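Local coordinates for Lpg0393 helical bundle domain-containing protein (Legionella pneumophila subsp. pneumophila str. Philadelphia 1, PDB 4R0G) that acts as a guanine-nucleotide exchange factor for the small GTPases Rab5, Rab21 and Rab22, at residues 180-185 with 191-196; 227-232 with 239-244. One frame throughout, in Å; residues are numbered along the deposited sequence.

Contact 1: residues 180-185 with 191-196; sequences SLLESA and QLKSSR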
loop_
_atom_site.group_PDB
_atom_site.type_symbol
_atom_site.label_atom_id
_atom_site.label_comp_id
_atom_site.label_asym_id
_atom_site.label_seq_id
_atom_site.Cartn_x
_atom_site.Cartn_y
_atom_site.Cartn_z
ATOM N N SER A 180 -12.657 -10.482 1.773
ATOM C CA SER A 180 -12.594 -10.695 3.225
ATOM C C SER A 180 -13.772 -10.072 3.956
ATOM O O SER A 180 -14.226 -10.621 4.959
ATOM C CB SER A 180 -11.254 -10.235 3.839
ATOM O OG SER A 180 -10.916 -8.939 3.409
ATOM N N LEU A 181 -14.251 -8.927 3.469
ATOM C CA LEU A 181 -15.412 -8.286 4.078
ATOM C C LEU A 181 -16.693 -9.146 3.927
ATOM O O LEU A 181 -17.480 -9.276 4.867
ATOM C CB LEU A 181 -15.618 -6.861 3.537
ATOM C CG LEU A 181 -14.715 -5.708 4.004
ATOM C CD1 LEU A 181 -15.183 -4.377 3.433
ATOM C CD2 LEU A 181 -14.633 -5.600 5.526
ATOM N N LEU A 182 -16.882 -9.744 2.751
ATOM C CA LEU A 182 -18.020 -10.613 2.498
ATOM C C LEU A 182 -17.967 -11.821 3.436
ATOM O O LEU A 182 -18.974 -12.168 4.052
ATOM C CB LEU A 182 -18.010 -11.082 1.036
ATOM C CG LEU A 182 -19.327 -11.248 0.277
ATOM C CD1 LEU A 182 -19.149 -12.248 -0.847
ATOM C CD2 LEU A 182 -20.449 -11.676 1.195
ATOM N N GLU A 183 -16.787 -12.446 3.538
ATOM C CA GLU A 183 -16.545 -13.573 4.443
ATOM C C GLU A 183 -16.842 -13.209 5.898
ATOM O O GLU A 183 -17.413 -14.004 6.628
ATOM C CB GLU A 183 -15.114 -14.096 4.275
ATOM C CG GLU A 183 -14.893 -14.778 2.903
ATOM C CD GLU A 183 -13.485 -15.365 2.686
ATOM O OE1 GLU A 183 -12.467 -14.689 3.011
ATOM O OE2 GLU A 183 -13.397 -16.503 2.161
ATOM N N SER A 184 -16.492 -11.980 6.275
ATOM C CA SER A 184 -16.575 -11.454 7.635
ATOM C C SER A 184 -17.894 -10.776 7.899
ATOM O O SER A 184 -18.027 -10.008 8.855
ATOM C CB SER A 184 -15.478 -10.413 7.880
ATOM O OG SER A 184 -14.191 -10.950 7.649
ATOM N N ALA A 185 -18.825 -10.922 6.977
ATOM C CA ALA A 185 -20.112 -10.250 7.128
ATOM C C ALA A 185 -21.096 -11.123 7.893
ATOM O O ALA A 185 -21.086 -12.351 7.765
ATOM C CB ALA A 185 -20.680 -9.858 5.778
ATOM N N GLN A 191 -28.948 -16.535 2.095
ATOM C CA GLN A 191 -28.639 -17.911 1.724
ATOM C C GLN A 191 -27.735 -17.932 0.505
ATOM O O GLN A 191 -27.204 -18.972 0.117
ATOM C CB GLN A 191 -29.918 -18.683 1.450
ATOM N N LEU A 192 -27.578 -16.766 -0.102
ATOM C CA LEU A 192 -26.770 -16.622 -1.294
ATOM C C LEU A 192 -25.316 -16.200 -1.001
ATOM O O LEU A 192 -24.449 -16.297 -1.872
ATOM C CB LEU A 192 -27.462 -15.636 -2.237
ATOM C CG LEU A 192 -28.823 -16.118 -2.762
ATOM C CD1 LEU A 192 -29.452 -15.097 -3.710
ATOM C CD2 LEU A 192 -28.698 -17.485 -3.452
ATOM N N LYS A 193 -25.053 -15.786 0.239
ATOM C CA LYS A 193 -23.730 -15.327 0.654
ATOM C C LYS A 193 -22.636 -16.336 0.293
ATOM O O LYS A 193 -21.545 -15.980 -0.150
ATOM C CB LYS A 193 -23.717 -15.050 2.164
ATOM C CG LYS A 193 -22.344 -14.702 2.706
ATOM C CD LYS A 193 -22.298 -14.614 4.229
ATOM C CE LYS A 193 -20.829 -14.598 4.681
ATOM N NZ LYS A 193 -20.561 -14.809 6.131
ATOM N N SER A 194 -22.941 -17.605 0.473
ATOM C CA SER A 194 -21.956 -18.621 0.213
ATOM C C SER A 194 -21.670 -18.712 -1.288
ATOM O O SER A 194 -20.520 -18.875 -1.714
ATOM C CB SER A 194 -22.433 -19.960 0.789
ATOM O OG SER A 194 -23.831 -19.946 1.031
ATOM N N SER A 195 -22.704 -18.596 -2.106
ATOM C CA SER A 195 -22.482 -18.704 -3.539
ATOM C C SER A 195 -21.917 -17.398 -4.119
ATOM O O SER A 195 -21.369 -17.375 -5.223
ATOM C CB SER A 195 -23.757 -19.160 -4.265
ATOM O OG SER A 195 -24.853 -18.328 -3.936
ATOM N N ARG A 196 -22.067 -16.314 -3.364
ATOM C CA ARG A 196 -21.523 -15.008 -3.731
ATOM C C ARG A 196 -20.040 -14.906 -3.379
ATOM O O ARG A 196 -19.248 -14.301 -4.101
ATOM C CB ARG A 196 -22.316 -13.910 -3.029
ATOM C CG ARG A 196 -22.578 -12.701 -3.886
ATOM C CD ARG A 196 -23.746 -11.929 -3.366
ATOM N NE ARG A 196 -23.648 -11.765 -1.926
ATOM C CZ ARG A 196 -24.702 -11.695 -1.131
ATOM N NH1 ARG A 196 -24.552 -11.539 0.174
ATOM N NH2 ARG A 196 -25.912 -11.778 -1.657
#

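Contact 2: residues 227-232 with 239-244; sequences KLWEMQ and EFLKKI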
loop_
_atom_site.group_PDB
_atom_site.type_symbol
_atom_site.label_atom_id
_atom_site.label_comp_id
_atom_site.label_asym_id
_atom_site.label_seq_id
_atom_site.Cartn_x
_atom_site.Cartn_y
_atom_site.Cartn_z
ATOM N N LYS A 227 -23.286 -11.730 -12.370
ATOM C CA LYS A 227 -23.758 -12.839 -11.509
ATOM C C LYS A 227 -23.894 -12.431 -10.047
ATOM O O LYS A 227 -24.892 -12.778 -9.397
ATOM C CB LYS A 227 -22.866 -14.098 -11.592
ATOM C CG LYS A 227 -22.710 -14.772 -12.977
ATOM C CD LYS A 227 -21.710 -15.984 -12.901
ATOM C CE LYS A 227 -21.208 -16.523 -14.276
ATOM N NZ LYS A 227 -19.761 -16.974 -14.184
ATOM N N LEU A 228 -22.899 -11.706 -9.535
ATOM C CA LEU A 228 -22.989 -11.116 -8.182
ATOM C C LEU A 228 -24.236 -10.233 -7.953
ATOM O O LEU A 228 -24.894 -10.353 -6.930
ATOM C CB LEU A 228 -21.714 -10.327 -7.827
ATOM C CG LEU A 228 -20.462 -11.192 -7.749
ATOM C CD1 LEU A 228 -19.222 -10.436 -8.173
ATOM C CD2 LEU A 228 -20.333 -11.649 -6.334
ATOM N N TRP A 229 -24.561 -9.352 -8.894
ATOM C CA TRP A 229 -25.769 -8.555 -8.759
ATOM C C TRP A 229 -26.998 -9.451 -8.656
ATOM O O TRP A 229 -27.927 -9.206 -7.866
ATOM C CB TRP A 229 -25.920 -7.564 -9.912
ATOM C CG TRP A 229 -25.221 -6.249 -9.649
ATOM C CD1 TRP A 229 -24.112 -5.767 -10.284
ATOM C CD2 TRP A 229 -25.568 -5.273 -8.660
ATOM N NE1 TRP A 229 -23.754 -4.550 -9.762
ATOM C CE2 TRP A 229 -24.630 -4.220 -8.764
ATOM C CE3 TRP A 229 -26.582 -5.183 -7.696
ATOM C CZ2 TRP A 229 -24.678 -3.089 -7.949
ATOM C CZ3 TRP A 229 -26.630 -4.057 -6.884
ATOM C CH2 TRP A 229 -25.679 -3.024 -7.016
ATOM N N GLU A 230 -26.988 -10.527 -9.422
ATOM C CA GLU A 230 -28.140 -11.411 -9.415
ATOM C C GLU A 230 -28.216 -12.263 -8.153
ATOM O O GLU A 230 -29.212 -12.939 -7.914
ATOM C CB GLU A 230 -28.216 -12.214 -10.715
ATOM C CG GLU A 230 -28.164 -11.268 -11.925
ATOM C CD GLU A 230 -28.623 -11.884 -13.239
ATOM O OE1 GLU A 230 -27.846 -12.687 -13.826
ATOM O OE2 GLU A 230 -29.751 -11.542 -13.685
ATOM N N MET A 231 -27.182 -12.178 -7.327
ATOM C CA MET A 231 -27.137 -12.935 -6.083
ATOM C C MET A 231 -27.672 -12.125 -4.905
ATOM O O MET A 231 -27.647 -12.585 -3.761
ATOM C CB MET A 231 -25.726 -13.448 -5.800
ATOM C CG MET A 231 -25.293 -14.577 -6.736
ATOM S SD MET A 231 -26.406 -16.005 -6.642
ATOM C CE MET A 231 -27.352 -15.862 -8.169
ATOM N N GLN A 232 -28.175 -10.927 -5.201
ATOM C CA GLN A 232 -28.808 -10.063 -4.199
ATOM C C GLN A 232 -27.883 -9.687 -3.050
ATOM O O GLN A 232 -28.114 -10.080 -1.910
ATOM C CB GLN A 232 -30.059 -10.732 -3.632
ATOM C CG GLN A 232 -31.061 -11.217 -4.672
ATOM C CD GLN A 232 -32.427 -11.490 -4.063
ATOM O OE1 GLN A 232 -32.538 -12.162 -3.029
ATOM N NE2 GLN A 232 -33.474 -10.937 -4.682
ATOM N N GLU A 239 -21.106 -0.925 -3.319
ATOM C CA GLU A 239 -20.080 0.056 -3.640
ATOM C C GLU A 239 -18.953 -0.657 -4.361
ATOM O O GLU A 239 -18.484 -0.195 -5.406
ATOM C CB GLU A 239 -19.566 0.765 -2.382
ATOM C CG GLU A 239 -18.658 1.959 -2.672
ATOM C CD GLU A 239 -19.332 3.041 -3.525
ATOM O OE1 GLU A 239 -20.549 3.292 -3.328
ATOM O OE2 GLU A 239 -18.639 3.633 -4.392
ATOM N N PHE A 240 -18.555 -1.805 -3.815
ATOM C CA PHE A 240 -17.552 -2.651 -4.454
ATOM C C PHE A 240 -17.917 -3.037 -5.880
ATOM O O PHE A 240 -17.142 -2.778 -6.793
ATOM C CB PHE A 240 -17.281 -3.908 -3.630
ATOM C CG PHE A 240 -16.538 -3.644 -2.357
ATOM C CD1 PHE A 240 -15.229 -3.219 -2.389
ATOM C CD2 PHE A 240 -17.149 -3.830 -1.127
ATOM C CE1 PHE A 240 -14.538 -2.980 -1.213
ATOM C CE2 PHE A 240 -16.461 -3.593 0.056
ATOM C CZ PHE A 240 -15.159 -3.167 0.013
ATOM N N LEU A 241 -19.080 -3.654 -6.075
ATOM C CA LEU A 241 -19.498 -4.013 -7.418
ATOM C C LEU A 241 -19.435 -2.817 -8.393
ATOM O O LEU A 241 -19.066 -2.959 -9.562
ATOM C CB LEU A 241 -20.918 -4.567 -7.399
ATOM C CG LEU A 241 -21.149 -5.838 -6.609
ATOM C CD1 LEU A 241 -22.542 -6.359 -6.899
ATOM C CD2 LEU A 241 -20.101 -6.859 -6.972
ATOM N N LYS A 242 -19.809 -1.639 -7.907
ATOM C CA LYS A 242 -19.786 -0.439 -8.734
ATOM C C LYS A 242 -18.370 -0.165 -9.213
ATOM O O LYS A 242 -18.130 -0.052 -10.420
ATOM C CB LYS A 242 -20.353 0.776 -7.976
ATOM C CG LYS A 242 -21.851 0.707 -7.720
ATOM C CD LYS A 242 -22.541 2.050 -7.986
ATOM C CE LYS A 242 -24.068 1.944 -7.866
ATOM N NZ LYS A 242 -24.780 3.187 -8.313
ATOM N N LYS A 243 -17.434 -0.076 -8.276
ATOM C CA LYS A 243 -16.054 0.230 -8.630
ATOM C C LYS A 243 -15.440 -0.843 -9.555
ATOM O O LYS A 243 -14.915 -0.512 -10.608
ATOM C CB LYS A 243 -15.227 0.514 -7.369
ATOM C CG LYS A 243 -15.674 1.792 -6.649
ATOM C CD LYS A 243 -15.300 1.836 -5.150
ATOM C CE LYS A 243 -14.151 2.814 -4.866
ATOM N NZ LYS A 243 -13.730 2.833 -3.420
ATOM N N ILE A 244 -15.585 -2.114 -9.199
ATOM C CA ILE A 244 -15.085 -3.244 -9.992
ATOM C C ILE A 244 -15.419 -3.230 -11.499
ATOM O O ILE A 244 -14.512 -3.343 -12.334
ATOM C CB ILE A 244 -15.533 -4.589 -9.361
ATOM C CG1 ILE A 244 -14.875 -4.773 -7.986
ATOM C CG2 ILE A 244 -15.158 -5.754 -10.211
ATOM C CD1 ILE A 244 -15.167 -6.130 -7.345
#

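Contact 1: residues 180-185 with 191-196
Lys-193 reaches across to the end of helix 155-183 and gives its ammonium to one carbonyl of the last helical residue, Glu-183, and one just past the helix, Ala-185. The bond from Lys-193 NZ to Ala-185 O is 3.0 Å long; it lies in the carbonyl plane, with a C=O...N angle of 151°. The second, from Lys-193 NZ to Glu-183 O at 3.3 Å, is less well aligned: the nitrogen stands above the plane of that carbonyl, at an angle of 121°. With CG anti to the backbone N (chi1 174°) and the remaining torsions extended, the lysine spans the gap at nearly full length. Its aliphatic part passes Leu-182 running the opposite way, Lys-193 CG lying 3.9 Å from Leu-182 CD2. The other methyl, Leu-182 CD1, rests 3.8 Å from Arg-196 C.

This is the turn of a helical hairpin in the helical bundle domain: helix 155-183 ends, a loop follows, and helix 193-208 departs. Glu-183 O, at the helix C terminus, carries partial negative charge, so the lysine is probably favoured electrostatically there as well.

A second layer of bonds surrounds the two segments. Ser-184, the first residue to leave helical geometry, sends both N and OG to Ser-180 O, from opposite faces of the carbonyl; the OG bond measures 2.7 Å. Arg-196 folds back so that Lys-193 CA lies 3.8 Å above the guanidinium plane, displaced toward its rim, while Leu-182 CD2 sits at the edge near its plane. Asp-190 and Glu-237 form salt bridges with Arg-196 NH1, and Met-231 O accepts from Arg-196 NH2. Beyond Leu-182, Ile-197 and Val-200 extend the apolar packing along helix 193-208, and Ala-185 packs on Ser-155 of the second subunit.

Contact 2: residues 227-232 with 239-244
Trp-229 and Leu-241 mark the closest approach of the two backbones, their CA atoms 7.9 Å apart. They belong to helices 215-229 and 235-244, consecutive in the chain and joined by a short connection as a helical hairpin of the bundle domain. Helix 215-229 runs out into a type I beta turn from Trp-229 to Gln-232, closed by Gln-232 N to Trp-229 O at 3.2 Å; Gln-232 then leaves helical geometry with a positive phi of 60°. On the facing segment, helical bonds continue, with Ile-244 N to Phe-240 O at 2.9 Å.

No hydrogen bond crosses between the segments, so the contact is apolar and rests on Leu-241, whose methyls divide mainly between two partners. Leu-241 CG stands anti to the carbonyl carbon (chi1 -62°), which directs both methyls toward the facing helix. Leu-241 CD2 meets Leu-228, with Leu-228 CD1 3.9 Å away and the two side chains crossing at a slant. Leu-228 continues inward onto Arg-196 and Leu-199 of helix 193-208, while Leu-241 also packs on Tyr-178 of helix 155-183, so this pair lies in the core between four helices. Trp-229, by contrast, is exposed and lays one face of its indole across Leu-241, NE1 lying 3.7 Å from Leu-241 CB. The CH-pi geometry is direct: Leu-241 CD1 stands 3.5 Å from the centroid of the five-membered ring, only 8° off its normal.

How the contacts relate
From the N terminus, helix 155-183 enters the bundle and contact 1 closes the first loop, turning the chain into helix 193-208. Contact 2 follows in series, after that helix and helix 215-229, and closes the short connection to helix 235-244; the loops neither nest nor cross. They lie about 12 Å apart, centre to centre, on the same side of the chain's centre. They also touch directly: Arg-196 CG of contact 1 packs 3.5 Å from Leu-228 CD2 of contact 2. Together they tie four successive helices at one end of the bundle, and both border the second subunit, where Phe-240 packs on its Ser-159 and Leu-181 on its Val-158.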